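Local coordinates for Lmo2470 protein (Listeria monocytogenes EGD-e, PDB 5HL3) that is a calcium-binding leucine-rich-repeat internalin that interacts with host afadin and facilitates crossing of the basement membrane, at residues Asp278-Leu284 against Thr323-Ser329; Leu110-Leu116 against Met130-Ile136; Leu66-Phe71 against Ile92-Pro96. All coordinates share one frame; numbering follows the deposited sequence. Where two conformers were deposited one is given.

Interaction 1 (Asp278-Leu284 against Thr323-Ser329); sequences DTCTIDL and TITVDTS
Thr281 and Thr325 face each other as a non-hydrogen-bonded pair of an antiparallel ladder, and their hydroxyls meet directly, OG1 to OG1 at 2.8 Å. From CB, Thr281 divides in two. CB itself lies near Thr325 OG1. The position beside the backbone N (chi1 -62°) aims the hydroxyl at Thr325, whose own OG1 is also held by the side-chain amide of Asn318. The methyl, anti to the backbone N, goes the other way, and Thr281 CG2 rests 3.6 Å from Thr323 CB. On both sides of this pair the strands are stitched by backbone bonds: Cys280 exchanges two with Val326, and Ile282 two with Ile324. Strand 280-283 is the outermost strand of the seven-stranded sheet within this chain, with 323-326 next inward, in the C-terminal domain, whose sequence family suggests an E-set-like fold. On the other face, Ile282 CG1 packs on Ile324 CB at 3.9 Å, while Cys280, Ile282 and Val326 all touch Trp356 of strand 350-360. Beyond the strands, Thr328 OG1 donates to Asp278 O at 2.8 Å, tilted 26° from the carbonyl plane. Asp327 OD1 forms an Asx turn by accepting Ser329 N at 3.0 Å and also takes Ser329 OG on its syn lone pair, while Thr279 CG2 lies 3.6 Å from Asp327 OD1.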
ATOM      1  N   ASP A 278       5.489  43.496  17.220  1.00 24.28           N
ATOM      2  CA  ASP A 278       4.697  43.083  16.064  1.00 23.64           C
ATOM      3  C   ASP A 278       3.941  41.792  16.335  1.00 22.49           C
ATOM      4  O   ASP A 278       4.367  40.962  17.129  1.00 22.06           O
ATOM      5  CB  ASP A 278       5.594  42.776  14.846  1.00 23.43           C
ATOM      6  CG  ASP A 278       6.275  44.000  14.250  1.00 24.55           C
ATOM      7  OD1 ASP A 278       5.903  45.149  14.569  1.00 26.04           O
ATOM      8  OD2 ASP A 278       7.212  43.778  13.429  1.00 24.73           O
ATOM      9  N   THR A 279       2.819  41.634  15.648  1.00 21.84           N
ATOM     10  CA  THR A 279       2.137  40.347  15.594  1.00 20.91           C
ATOM     11  C   THR A 279       2.772  39.559  14.424  1.00 19.89           C
ATOM     12  O   THR A 279       3.700  40.044  13.764  1.00 19.91           O
ATOM     13  CB  THR A 279       0.618  40.503  15.388  1.00 21.15           C
ATOM     14  OG1 THR A 279       0.376  41.215  14.165  1.00 21.45           O
ATOM     15  CG2 THR A 279      -0.004  41.234  16.527  1.00 22.09           C
ATOM     16  N   CYS A 280       2.278  38.356  14.166  1.00 19.03           N
ATOM     17  CA  CYS A 280       2.818  37.537  13.103  1.00 18.27           C
ATOM     18  C   CYS A 280       1.663  36.897  12.337  1.00 17.63           C
ATOM     19  O   CYS A 280       0.811  36.229  12.924  1.00 17.50           O
ATOM     20  CB  CYS A 280       3.723  36.480  13.710  1.00 18.03           C
ATOM     21  SG  CYS A 280       4.579  35.472  12.490  1.00 17.88           S
ATOM     22  N   THR A 281       1.642  37.114  11.025  1.00 17.32           N
ATOM     23  CA  THR A 281       0.562  36.632  10.173  1.00 16.99           C
ATOM     24  C   THR A 281       1.100  35.591   9.210  1.00 16.26           C
ATOM     25  O   THR A 281       2.200  35.719   8.697  1.00 16.23           O
ATOM     26  CB  THR A 281      -0.081  37.822   9.436  1.00 17.70           C
ATOM     27  OG1 THR A 281      -0.649  38.707  10.413  1.00 18.46           O
ATOM     28  CG2 THR A 281      -1.142  37.374   8.477  1.00 17.56           C
ATOM     29  N   ILE A 282       0.307  34.553   8.973  1.00 15.77           N
ATOM     30  CA  ILE A 282       0.652  33.455   8.084  1.00 15.22           C
ATOM     31  C   ILE A 282      -0.436  33.207   7.045  1.00 15.41           C
ATOM     32  O   ILE A 282      -1.626  33.489   7.273  1.00 15.55           O
ATOM     33  CB  ILE A 282       0.869  32.098   8.854  1.00 14.60           C
ATOM     34  CG1 ILE A 282      -0.386  31.693   9.663  1.00 14.62           C
ATOM     35  CG2 ILE A 282       2.087  32.200   9.761  1.00 14.72           C
ATOM     36  CD1 ILE A 282      -0.392  30.270  10.175  1.00 14.12           C
ATOM     37  N   ASP A 283      -0.001  32.640   5.931  1.00 15.58           N
ATOM     38  CA  ASP A 283      -0.887  32.034   4.942  1.00 15.90           C
ATOM     39  C   ASP A 283      -1.049  30.561   5.335  1.00 14.74           C
ATOM     40  O   ASP A 283      -0.113  29.928   5.836  1.00 14.37           O
ATOM     41  CB  ASP A 283      -0.280  32.103   3.534  1.00 17.24           C
ATOM     42  CG  ASP A 283      -0.161  33.490   3.002  1.00 19.46           C
ATOM     43  OD1 ASP A 283      -0.908  34.397   3.405  1.00 21.83           O
ATOM     44  OD2 ASP A 283       0.720  33.678   2.122  1.00 23.57           O
ATOM     45  N   LEU A 284      -2.238  30.017   5.143  1.00 14.08           N
ATOM     46  CA  LEU A 284      -2.459  28.577   5.402  1.00 13.33           C
ATOM     47  C   LEU A 284      -3.599  28.089   4.548  1.00 13.33           C
ATOM     48  O   LEU A 284      -4.711  27.903   5.039  1.00 13.42           O
ATOM     49  CB  LEU A 284      -2.670  28.303   6.893  1.00 13.28           C
ATOM     50  CG  LEU A 284      -2.624  26.834   7.339  1.00 12.82           C
ATOM     51  CD1 LEU A 284      -1.371  26.144   6.865  1.00 12.47           C
ATOM     52  CD2 LEU A 284      -2.775  26.761   8.855  1.00 12.98           C
ATOM     53  N   THR A 323      -5.943  34.753   5.948  1.00 17.90           N
ATOM     54  CA  THR A 323      -4.688  34.657   6.709  1.00 17.13           C
ATOM     55  C   THR A 323      -5.070  34.399   8.164  1.00 16.79           C
ATOM     56  O   THR A 323      -6.242  34.480   8.549  1.00 17.05           O
ATOM     57  CB  THR A 323      -3.838  35.946   6.631  1.00 17.75           C
ATOM     58  OG1 THR A 323      -4.568  37.024   7.175  1.00 18.63           O
ATOM     59  CG2 THR A 323      -3.435  36.311   5.195  1.00 17.99           C
ATOM     60  N   ILE A 324      -4.061  34.065   8.964  1.00 16.20           N
ATOM     61  CA  ILE A 324      -4.210  33.813  10.390  1.00 16.28           C
ATOM     62  C   ILE A 324      -3.154  34.640  11.107  1.00 16.59           C
ATOM     63  O   ILE A 324      -1.996  34.639  10.695  1.00 16.30           O
ATOM     64  CB  ILE A 324      -4.048  32.321  10.734  1.00 15.58           C
ATOM     65  CG1 ILE A 324      -5.130  31.497  10.045  1.00 15.34           C
ATOM     66  CG2 ILE A 324      -4.076  32.105  12.243  1.00 15.82           C
ATOM     67  CD1 ILE A 324      -4.928  29.990  10.131  1.00 14.67           C
ATOM     68  N   THR A 325      -3.541  35.330  12.181  1.00 17.25           N
ATOM     69  CA  THR A 325      -2.600  36.181  12.921  1.00 17.67           C
ATOM     70  C   THR A 325      -2.412  35.670  14.333  1.00 17.75           C
ATOM     71  O   THR A 325      -3.391  35.419  15.029  1.00 18.06           O
ATOM     72  CB  THR A 325      -3.078  37.646  12.953  1.00 18.62           C
ATOM     73  OG1 THR A 325      -3.111  38.139  11.602  1.00 18.66           O
ATOM     74  CG2 THR A 325      -2.163  38.508  13.776  1.00 19.13           C
ATOM     75  N   VAL A 326      -1.155  35.479  14.734  1.00 17.54           N
ATOM     76  CA  VAL A 326      -0.805  35.090  16.092  1.00 17.79           C
ATOM     77  C   VAL A 326      -0.236  36.310  16.786  1.00 18.66           C
ATOM     78  O   VAL A 326       0.626  37.005  16.250  1.00 18.60           O
ATOM     79  CB  VAL A 326       0.213  33.946  16.092  1.00 17.18           C
ATOM     80  CG1 VAL A 326       0.543  33.511  17.518  1.00 17.60           C
ATOM     81  CG2 VAL A 326      -0.329  32.792  15.297  1.00 16.50           C
ATOM     82  N   ASP A 327      -0.775  36.611  17.958  1.00 19.57           N
ATOM     83  CA  ASP A 327      -0.348  37.798  18.683  1.00 20.70           C
ATOM     84  C   ASP A 327       0.948  37.550  19.450  1.00 20.85           C
ATOM     85  O   ASP A 327       0.931  37.165  20.620  1.00 21.49           O
ATOM     86  CB  ASP A 327      -1.440  38.298  19.618  1.00 21.82           C
ATOM     87  CG  ASP A 327      -1.075  39.600  20.284  1.00 23.00           C
ATOM     88  OD1 ASP A 327       0.010  40.149  20.000  1.00 22.99           O
ATOM     89  OD2 ASP A 327      -1.882  40.105  21.090  1.00 24.38           O
ATOM     90  N   THR A 328       2.053  37.848  18.770  1.00 20.58           N
ATOM     91  CA  THR A 328       3.427  37.766  19.306  1.00 20.69           C
ATOM     92  C   THR A 328       3.925  39.115  19.842  1.00 21.84           C
ATOM     93  O   THR A 328       5.101  39.253  20.140  1.00 21.92           O
ATOM     94  CB  THR A 328       4.396  37.330  18.174  1.00 19.85           C
ATOM     95  OG1 THR A 328       4.149  38.125  17.010  1.00 19.67           O
ATOM     96  CG2 THR A 328       4.221  35.868  17.828  1.00 19.01           C
ATOM     97  N   SER A 329       3.034  40.092  19.993  1.00 22.75           N
ATOM     98  CA  SER A 329       3.443  41.459  20.312  1.00 24.02           C
ATOM     99  C   SER A 329       4.087  41.664  21.693  1.00 24.95           C
ATOM    100  O   SER A 329       4.832  42.633  21.879  1.00 25.87           O
ATOM    101  CB  SER A 329       2.265  42.411  20.125  1.00 24.71           C
ATOM    102  OG  SER A 329       1.265  42.202  21.103  1.00 25.45           O
TER

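Interaction 2 (Leu110-Leu116 against Met130-Ile136); sequences LTRNLSL and MSGNNLI
Segments 110-116 and 130-136 run parallel where they pair, and three backbone bonds join them: Asn134 N to Arg112 O, Leu114 N to Asn134 O, and Ile136 N to Leu114 O. The side chains of Asn113 and Asn134 lie next to each other and point the same way, yet their amide planes are turned 70° apart. Asn134 ND2 therefore reaches Asn113 OD1 at 3.0 Å from above the acceptor's carbonyl plane, while that oxygen lies in the amide plane of Asn134. Ile136 lies beside this pair, its CD1 3.8 Å from Asn113 CB. On the other face Leu114 is buried, with CB 3.5 Å from the selenomethionine CE of Met130 and CD1 3.6 Å from Asn133 CB. The bend at chi3 (82°) carries Met130 CE to Leu114 while Met130 SE stays 4.0 Å from Leu116 CB. Asn133 ND2 bonds both Met130 O within the type II turn and Ala104 O, and its OD1 takes a water that also bonds Arg112 N and Gly132 O. A second water joins Leu110 N to Gly132 O. Buried asparagine amides that bind main-chain groups of their own and the preceding coil, in turns following the strands of the parallel sheet, are typical of the leucine-rich-repeat solenoid.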
ATOM      1  N   LEU A 110       7.850  -9.148   8.336  1.00 12.89           N
ATOM      2  CA  LEU A 110       8.841  -9.452   7.304  1.00 12.90           C
ATOM      3  C   LEU A 110       9.748 -10.621   7.631  1.00 13.17           C
ATOM      4  O   LEU A 110      10.939 -10.614   7.332  1.00 13.36           O
ATOM      5  CB  LEU A 110       9.673  -8.167   6.989  1.00 12.95           C
ATOM      6  CG  LEU A 110       8.865  -7.010   6.379  1.00 12.67           C
ATOM      7  CD1 LEU A 110       9.483  -5.623   6.583  1.00 12.78           C
ATOM      8  CD2 LEU A 110       8.587  -7.277   4.892  1.00 12.43           C
ATOM      9  N   THR A 111       9.179 -11.678   8.233  1.00 13.23           N
ATOM     10  CA  THR A 111       9.988 -12.808   8.676  1.00 13.53           C
ATOM     11  C   THR A 111      10.352 -13.771   7.553  1.00 13.48           C
ATOM     12  O   THR A 111      11.196 -14.656   7.753  1.00 14.27           O
ATOM     13  CB  THR A 111       9.242 -13.621   9.733  1.00 13.65           C
ATOM     14  OG1 THR A 111       8.006 -14.052   9.171  1.00 13.36           O
ATOM     15  CG2 THR A 111       8.990 -12.773  10.999  1.00 13.80           C
ATOM     16  N   ARG A 112       9.659 -13.693   6.418  1.00 13.16           N
ATOM     17  CA  ARG A 112       9.901 -14.596   5.285  1.00 13.11           C
ATOM     18  C   ARG A 112      10.180 -13.797   4.018  1.00 12.95           C
ATOM     19  O   ARG A 112       9.717 -12.695   3.872  1.00 12.77           O
ATOM     20  CB  ARG A 112       8.691 -15.510   5.058  1.00 12.94           C
ATOM     21  CG  ARG A 112       8.369 -16.484   6.175  1.00 13.12           C
ATOM     22  CD  ARG A 112       9.308 -17.686   6.179  1.00 13.40           C
ATOM     23  NE  ARG A 112       8.988 -18.589   7.280  1.00 13.61           N
ATOM     24  CZ  ARG A 112       9.479 -18.512   8.499  1.00 14.15           C
ATOM     25  NH1 ARG A 112      10.411 -17.613   8.785  1.00 14.60           N
ATOM     26  NH2 ARG A 112       9.079 -19.378   9.441  1.00 14.53           N
ATOM     27  N   ASN A 113      10.980 -14.383   3.129  1.00 13.06           N
ATOM     28  CA  ASN A 113      11.365 -13.812   1.850  1.00 13.03           C
ATOM     29  C   ASN A 113      10.719 -14.599   0.719  1.00 12.82           C
ATOM     30  O   ASN A 113      10.688 -15.847   0.770  1.00 12.92           O
ATOM     31  CB  ASN A 113      12.876 -13.955   1.647  1.00 13.76           C
ATOM     32  CG  ASN A 113      13.711 -13.260   2.696  1.00 14.50           C
ATOM     33  OD1 ASN A 113      13.424 -12.163   3.143  1.00 14.83           O
ATOM     34  ND2 ASN A 113      14.853 -13.853   2.982  1.00 15.66           N
ATOM     35  N   LEU A 114      10.214 -13.914  -0.300  1.00 12.61           N
ATOM     36  CA  LEU A 114       9.607 -14.573  -1.459  1.00 12.50           C
ATOM     37  C   LEU A 114       9.993 -13.883  -2.747  1.00 12.49           C
ATOM     38  O   LEU A 114      10.097 -12.662  -2.774  1.00 12.43           O
ATOM     39  CB  LEU A 114       8.064 -14.529  -1.401  1.00 12.23           C
ATOM     40  CG  LEU A 114       7.387 -15.340  -0.287  1.00 12.23           C
ATOM     41  CD1 LEU A 114       5.903 -15.046  -0.327  1.00 12.00           C
ATOM     42  CD2 LEU A 114       7.656 -16.842  -0.424  1.00 12.39           C
ATOM     43  N   SER A 115      10.230 -14.649  -3.811  0.50 12.58           N
ATOM     44  CA  SER A 115      10.398 -14.074  -5.148  0.50 12.59           C
ATOM     45  C   SER A 115       9.140 -14.323  -5.974  0.50 12.39           C
ATOM     46  O   SER A 115       8.408 -15.281  -5.713  0.50 12.33           O
ATOM     47  CB  SER A 115      11.641 -14.625  -5.860  0.50 12.90           C
ATOM     48  OG  SER A 115      11.613 -16.048  -5.935  0.50 13.01           O
ATOM     49  N   LEU A 116       8.917 -13.448  -6.959  1.00 12.33           N
ATOM     50  CA  LEU A 116       7.775 -13.500  -7.852  1.00 12.20           C
ATOM     51  C   LEU A 116       8.269 -13.768  -9.269  1.00 12.40           C
ATOM     52  O   LEU A 116       8.713 -12.851  -9.956  1.00 12.47           O
ATOM     53  CB  LEU A 116       6.936 -12.212  -7.782  1.00 11.99           C
ATOM     54  CG  LEU A 116       5.739 -12.159  -8.745  1.00 11.90           C
ATOM     55  CD1 LEU A 116       4.891 -13.423  -8.740  1.00 11.88           C
ATOM     56  CD2 LEU A 116       4.882 -10.945  -8.441  1.00 11.72           C
HETATM   57  N   MSE A 130       0.828 -11.711  -1.916  1.00 11.28           N
HETATM   58  CA  MSE A 130       2.094 -12.087  -1.243  1.00 11.39           C
HETATM   59  C   MSE A 130       2.405 -11.143  -0.103  1.00 11.40           C
HETATM   60  O   MSE A 130       3.497 -11.201   0.475  1.00 11.53           O
HETATM   61  CB  MSE A 130       3.224 -12.030  -2.241  1.00 12.28           C
HETATM   62  CG  MSE A 130       3.060 -13.061  -3.373  1.00 13.25           C
HETATM   63 SE   MSE A 130       4.391 -12.858  -4.792  1.00 17.13          SE
HETATM   64  CE  MSE A 130       5.716 -13.783  -3.909  1.00 16.65           C
ATOM     65  N   SER A 131       1.448 -10.308   0.260  1.00 11.32           N
ATOM     66  CA  SER A 131       1.635  -9.287   1.302  1.00 11.35           C
ATOM     67  C   SER A 131       2.237  -9.810   2.602  1.00 11.51           C
ATOM     68  O   SER A 131       1.874 -10.857   3.119  1.00 11.58           O
ATOM     69  CB  SER A 131       0.310  -8.645   1.624  1.00 11.28           C
ATOM     70  OG  SER A 131      -0.256  -8.072   0.452  1.00 11.17           O
ATOM     71  N   GLY A 132       3.178  -9.018   3.133  1.00 11.60           N
ATOM     72  CA  GLY A 132       3.830  -9.295   4.443  1.00 11.81           C
ATOM     73  C   GLY A 132       5.168  -9.981   4.336  1.00 11.97           C
ATOM     74  O   GLY A 132       5.853 -10.141   5.315  1.00 12.18           O
ATOM     75  N   ASN A 133       5.527 -10.391   3.134  1.00 11.91           N
ATOM     76  CA  ASN A 133       6.760 -11.122   2.882  1.00 12.08           C
ATOM     77  C   ASN A 133       7.752 -10.245   2.126  1.00 12.12           C
ATOM     78  O   ASN A 133       7.369  -9.488   1.230  1.00 11.96           O
ATOM     79  CB  ASN A 133       6.392 -12.385   2.116  1.00 12.04           C
ATOM     80  CG  ASN A 133       5.440 -13.266   2.912  1.00 12.04           C
ATOM     81  OD1 ASN A 133       5.815 -13.795   3.942  1.00 12.23           O
ATOM     82  ND2 ASN A 133       4.193 -13.389   2.461  1.00 11.87           N
ATOM     83  N   ASN A 134       9.009 -10.317   2.519  1.00 12.37           N
ATOM     84  CA  ASN A 134      10.024  -9.483   1.876  1.00 12.85           C
ATOM     85  C   ASN A 134      10.260  -9.966   0.443  1.00 12.56           C
ATOM     86  O   ASN A 134      10.664 -11.114   0.221  1.00 12.82           O
ATOM     87  CB  ASN A 134      11.340  -9.610   2.662  1.00 13.93           C
ATOM     88  CG  ASN A 134      12.464  -8.864   2.006  1.00 15.22           C
ATOM     89  OD1 ASN A 134      12.302  -7.730   1.639  1.00 17.08           O
ATOM     90  ND2 ASN A 134      13.578  -9.533   1.779  1.00 16.44           N
ATOM     91  N   LEU A 135      10.041  -9.107  -0.532  1.00 12.31           N
ATOM     92  CA  LEU A 135      10.263  -9.480  -1.924  1.00 12.32           C
ATOM     93  C   LEU A 135      11.764  -9.650  -2.202  1.00 12.63           C
ATOM     94  O   LEU A 135      12.572  -8.810  -1.824  1.00 12.79           O
ATOM     95  CB  LEU A 135       9.675  -8.447  -2.882  1.00 12.15           C
ATOM     96  CG  LEU A 135       9.759  -8.803  -4.358  1.00 12.18           C
ATOM     97  CD1 LEU A 135       8.790  -9.905  -4.661  1.00 12.05           C
ATOM     98  CD2 LEU A 135       9.476  -7.591  -5.221  1.00 12.11           C
ATOM     99  N   ILE A 136      12.129 -10.763  -2.852  1.00 12.75           N
ATOM    100  CA  ILE A 136      13.477 -10.987  -3.342  1.00 13.07           C
ATOM    101  C   ILE A 136      13.513 -10.470  -4.780  1.00 13.06           C
ATOM    102  O   ILE A 136      12.740 -10.928  -5.616  1.00 13.15           O
ATOM    103  CB  ILE A 136      13.791 -12.477  -3.347  1.00 13.23           C
ATOM    104  CG1 ILE A 136      13.690 -13.072  -1.954  1.00 13.27           C
ATOM    105  CG2 ILE A 136      15.203 -12.704  -3.897  1.00 13.61           C
ATOM    106  CD1 ILE A 136      13.690 -14.582  -1.980  1.00 13.37           C
TER
HETATM  107  O   HOH W   1       5.031  -9.136   7.626  1.00 10.88           O
HETATM  108  O   HOH W   2       6.936 -12.509   6.184  1.00 10.74           O
HETATM  109  O   HOH W   3      10.800 -11.300  -7.516  1.00 12.68           O

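Interaction 3 (Leu66-Phe71 against Ile92-Pro96); sequences LERAMF and ITTIP
Thr94 sits at the heart of the contact, turned into the bend of 66-71, and the packing is closest around it. Thr94 CB is 3.0 Å from Ala69 O, and the methyl Thr94 CG2, anti to the carbonyl carbon, lies 3.5 Å from Glu67 O. With chi1 at 56°, the hydroxyl falls between the backbone N and the carbonyl carbon, which puts Thr94 OG1 3.1 Å from Leu66 O and 3.2 Å from Ala69 O. Thr94 O accepts Phe71 N at 2.9 Å, and the same oxygen lies at the edge of the Phe71 ring. Alongside that ring runs Ile95, with CG1 4.1 Å from Phe71 CD2, while Leu51, Leu45 and Met27 touch Phe71 from the N-terminal part of the chain. Ile92 CD1 presses on Leu66 CB at 3.5 Å. The Glu67 side is looser: its carboxylate, held by Gln64, meets Thr93 N through a water, and Glu67 OE1 is 4.1 Å from Ile92 CG2. The bent selenomethionine Met70 lays SE against Thr94 and, more distantly, Pro96. Such loop-on-loop packing between the connections that precede strands 76-79 and 100-103 is characteristic of successive turns of a leucine-rich-repeat solenoid, here near its N-terminal cap.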
ATOM      1  N   LEU A  66       5.303 -31.197  -7.263  1.00 12.32           N
ATOM      2  CA  LEU A  66       3.933 -31.113  -7.762  1.00 12.05           C
ATOM      3  C   LEU A  66       3.834 -31.340  -9.265  1.00 12.24           C
ATOM      4  O   LEU A  66       2.761 -31.728  -9.766  1.00 12.09           O
ATOM      5  CB  LEU A  66       3.303 -29.752  -7.407  1.00 11.94           C
ATOM      6  CG  LEU A  66       2.960 -29.496  -5.958  1.00 11.74           C
ATOM      7  CD1 LEU A  66       2.479 -28.061  -5.786  1.00 11.75           C
ATOM      8  CD2 LEU A  66       1.908 -30.453  -5.420  1.00 11.51           C
ATOM      9  N   GLU A  67       4.942 -31.190  -9.989  1.00 12.66           N
ATOM     10  CA  GLU A  67       4.916 -31.451 -11.444  1.00 12.96           C
ATOM     11  C   GLU A  67       4.791 -32.952 -11.771  1.00 12.94           C
ATOM     12  O   GLU A  67       4.631 -33.316 -12.925  1.00 13.18           O
ATOM     13  CB  GLU A  67       6.130 -30.858 -12.130  1.00 13.92           C
ATOM     14  CG  GLU A  67       7.432 -31.579 -11.812  1.00 14.85           C
ATOM     15  CD  GLU A  67       8.671 -30.791 -12.163  1.00 16.22           C
ATOM     16  OE1 GLU A  67       8.585 -29.733 -12.842  1.00 17.90           O
ATOM     17  OE2 GLU A  67       9.769 -31.213 -11.761  1.00 17.57           O
ATOM     18  N   ARG A  68       4.844 -33.803 -10.744  1.00 12.72           N
ATOM     19  CA  ARG A  68       4.693 -35.250 -10.925  1.00 12.74           C
ATOM     20  C   ARG A  68       3.235 -35.678 -10.983  1.00 12.38           C
ATOM     21  O   ARG A  68       2.969 -36.851 -11.198  1.00 12.40           O
ATOM     22  CB  ARG A  68       5.396 -35.991  -9.795  1.00 12.78           C
ATOM     23  CG  ARG A  68       6.916 -35.764  -9.810  1.00 13.28           C
ATOM     24  CD  ARG A  68       7.546 -36.063  -8.463  1.00 13.34           C
ATOM     25  NE  ARG A  68       7.436 -37.472  -8.067  1.00 13.40           N
ATOM     26  CZ  ARG A  68       8.387 -38.390  -8.219  1.00 13.90           C
ATOM     27  NH1 ARG A  68       9.521 -38.100  -8.832  1.00 14.43           N
ATOM     28  NH2 ARG A  68       8.183 -39.617  -7.780  1.00 13.96           N
ATOM     29  N   ALA A  69       2.301 -34.750 -10.799  1.00 12.13           N
ATOM     30  CA  ALA A  69       0.867 -35.071 -10.845  1.00 11.89           C
ATOM     31  C   ALA A  69       0.127 -34.021 -11.653  1.00 11.95           C
ATOM     32  O   ALA A  69       0.456 -32.838 -11.580  1.00 12.02           O
ATOM     33  CB  ALA A  69       0.282 -35.136  -9.432  1.00 11.61           C
HETATM   34  N   MSE A  70      -0.868 -34.451 -12.418  1.00 12.01           N
HETATM   35  CA  MSE A  70      -1.691 -33.541 -13.212  1.00 12.61           C
HETATM   36  C   MSE A  70      -2.896 -33.084 -12.432  1.00 11.95           C
HETATM   37  O   MSE A  70      -3.700 -33.917 -12.012  1.00 11.82           O
HETATM   38  CB  MSE A  70      -2.127 -34.240 -14.499  1.00 14.26           C
HETATM   39  CG  MSE A  70      -2.949 -33.325 -15.418  1.00 16.17           C
HETATM   40 SE   MSE A  70      -2.060 -31.676 -15.999  1.00 22.75          SE
HETATM   41  CE  MSE A  70      -0.689 -32.558 -17.041  1.00 23.52           C
ATOM     42  N   PHE A  71      -3.017 -31.767 -12.246  1.00 12.01           N
ATOM     43  CA  PHE A  71      -4.135 -31.137 -11.535  1.00 11.95           C
ATOM     44  C   PHE A  71      -5.027 -30.429 -12.569  1.00 12.31           C
ATOM     45  O   PHE A  71      -4.875 -29.235 -12.841  1.00 12.54           O
ATOM     46  CB  PHE A  71      -3.601 -30.148 -10.496  1.00 11.84           C
ATOM     47  CG  PHE A  71      -2.738 -30.791  -9.440  1.00 11.59           C
ATOM     48  CD1 PHE A  71      -3.304 -31.445  -8.373  1.00 11.42           C
ATOM     49  CD2 PHE A  71      -1.345 -30.749  -9.533  1.00 11.63           C
ATOM     50  CE1 PHE A  71      -2.520 -32.038  -7.404  1.00 11.29           C
ATOM     51  CE2 PHE A  71      -0.555 -31.338  -8.560  1.00 11.50           C
ATOM     52  CZ  PHE A  71      -1.154 -31.996  -7.492  1.00 11.32           C
ATOM     53  N   ILE A  92       5.236 -24.516 -12.752  1.00 13.43           N
ATOM     54  CA  ILE A  92       5.154 -25.896 -13.243  1.00 13.68           C
ATOM     55  C   ILE A  92       4.029 -26.016 -14.257  1.00 13.73           C
ATOM     56  O   ILE A  92       3.170 -25.119 -14.339  1.00 13.54           O
ATOM     57  CB  ILE A  92       4.985 -26.914 -12.089  1.00 13.67           C
ATOM     58  CG1 ILE A  92       3.719 -26.618 -11.260  1.00 13.40           C
ATOM     59  CG2 ILE A  92       6.218 -26.882 -11.174  1.00 13.71           C
ATOM     60  CD1 ILE A  92       3.359 -27.691 -10.275  1.00 13.44           C
ATOM     61  N   THR A  93       4.024 -27.103 -15.018  1.00 14.01           N
ATOM     62  CA  THR A  93       3.098 -27.243 -16.128  1.00 14.14           C
ATOM     63  C   THR A  93       1.819 -28.010 -15.801  1.00 14.11           C
ATOM     64  O   THR A  93       0.980 -28.175 -16.674  1.00 14.25           O
ATOM     65  CB  THR A  93       3.781 -28.004 -17.289  1.00 14.53           C
ATOM     66  OG1 THR A  93       4.180 -29.288 -16.832  1.00 14.70           O
ATOM     67  CG2 THR A  93       4.980 -27.210 -17.837  1.00 14.63           C
ATOM     68  N   THR A  94       1.662 -28.454 -14.557  1.00 13.97           N
ATOM     69  CA  THR A  94       0.560 -29.348 -14.199  1.00 14.01           C
ATOM     70  C   THR A  94      -0.585 -28.700 -13.431  1.00 13.76           C
ATOM     71  O   THR A  94      -1.406 -29.399 -12.867  1.00 13.78           O
ATOM     72  CB  THR A  94       1.100 -30.541 -13.382  1.00 14.12           C
ATOM     73  OG1 THR A  94       1.791 -30.048 -12.241  1.00 13.93           O
ATOM     74  CG2 THR A  94       2.061 -31.400 -14.239  1.00 14.45           C
ATOM     75  N   ILE A  95      -0.659 -27.370 -13.414  1.00 13.54           N
ATOM     76  CA  ILE A  95      -1.820 -26.655 -12.826  1.00 13.34           C
ATOM     77  C   ILE A  95      -2.252 -25.621 -13.880  1.00 13.34           C
ATOM     78  O   ILE A  95      -2.223 -24.397 -13.651  1.00 13.13           O
ATOM     79  CB  ILE A  95      -1.509 -25.978 -11.484  1.00 13.08           C
ATOM     80  CG1 ILE A  95      -0.651 -26.890 -10.587  1.00 13.13           C
ATOM     81  CG2 ILE A  95      -2.829 -25.626 -10.786  1.00 12.95           C
ATOM     82  CD1 ILE A  95      -0.228 -26.210  -9.294  1.00 12.92           C
ATOM     83  N   PRO A  96      -2.679 -26.096 -15.053  1.00 13.59           N
ATOM     84  CA  PRO A  96      -2.938 -25.196 -16.170  1.00 13.66           C
ATOM     85  C   PRO A  96      -4.046 -24.182 -15.950  1.00 13.52           C
ATOM     86  O   PRO A  96      -4.021 -23.102 -16.590  1.00 13.50           O
ATOM     87  CB  PRO A  96      -3.327 -26.154 -17.298  1.00 14.02           C
ATOM     88  CG  PRO A  96      -3.774 -27.406 -16.627  1.00 14.09           C
ATOM     89  CD  PRO A  96      -2.875 -27.508 -15.442  1.00 13.87           C
TER
HETATM   90  O   HOH W   4       6.689 -28.535 -14.722  1.00 18.21           O

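Overall arrangement
The three contacts follow one another along an elongated chain. Interaction 3, the first in sequence, packs loops near the N-terminal cap; interaction 2 lies farther along the repeats, its centre about 24 Å from that of interaction 3, with nearest atoms about 12 Å apart. Interaction 1 belongs to the C-terminal domain, on the opposite side of the chain's centre, its centre about 50 Å from that of interaction 2 and about 71 Å from that of interaction 3. Calcium ions lie close to interaction 2 and farther from the other two: interaction 2 adjoins the sites at Pro106 and Leu157, with Gly132 about 5 Å from a bound ion, whereas Thr323 of interaction 1 and Pro96 of interaction 3 each have one about 9 Å from their side chain.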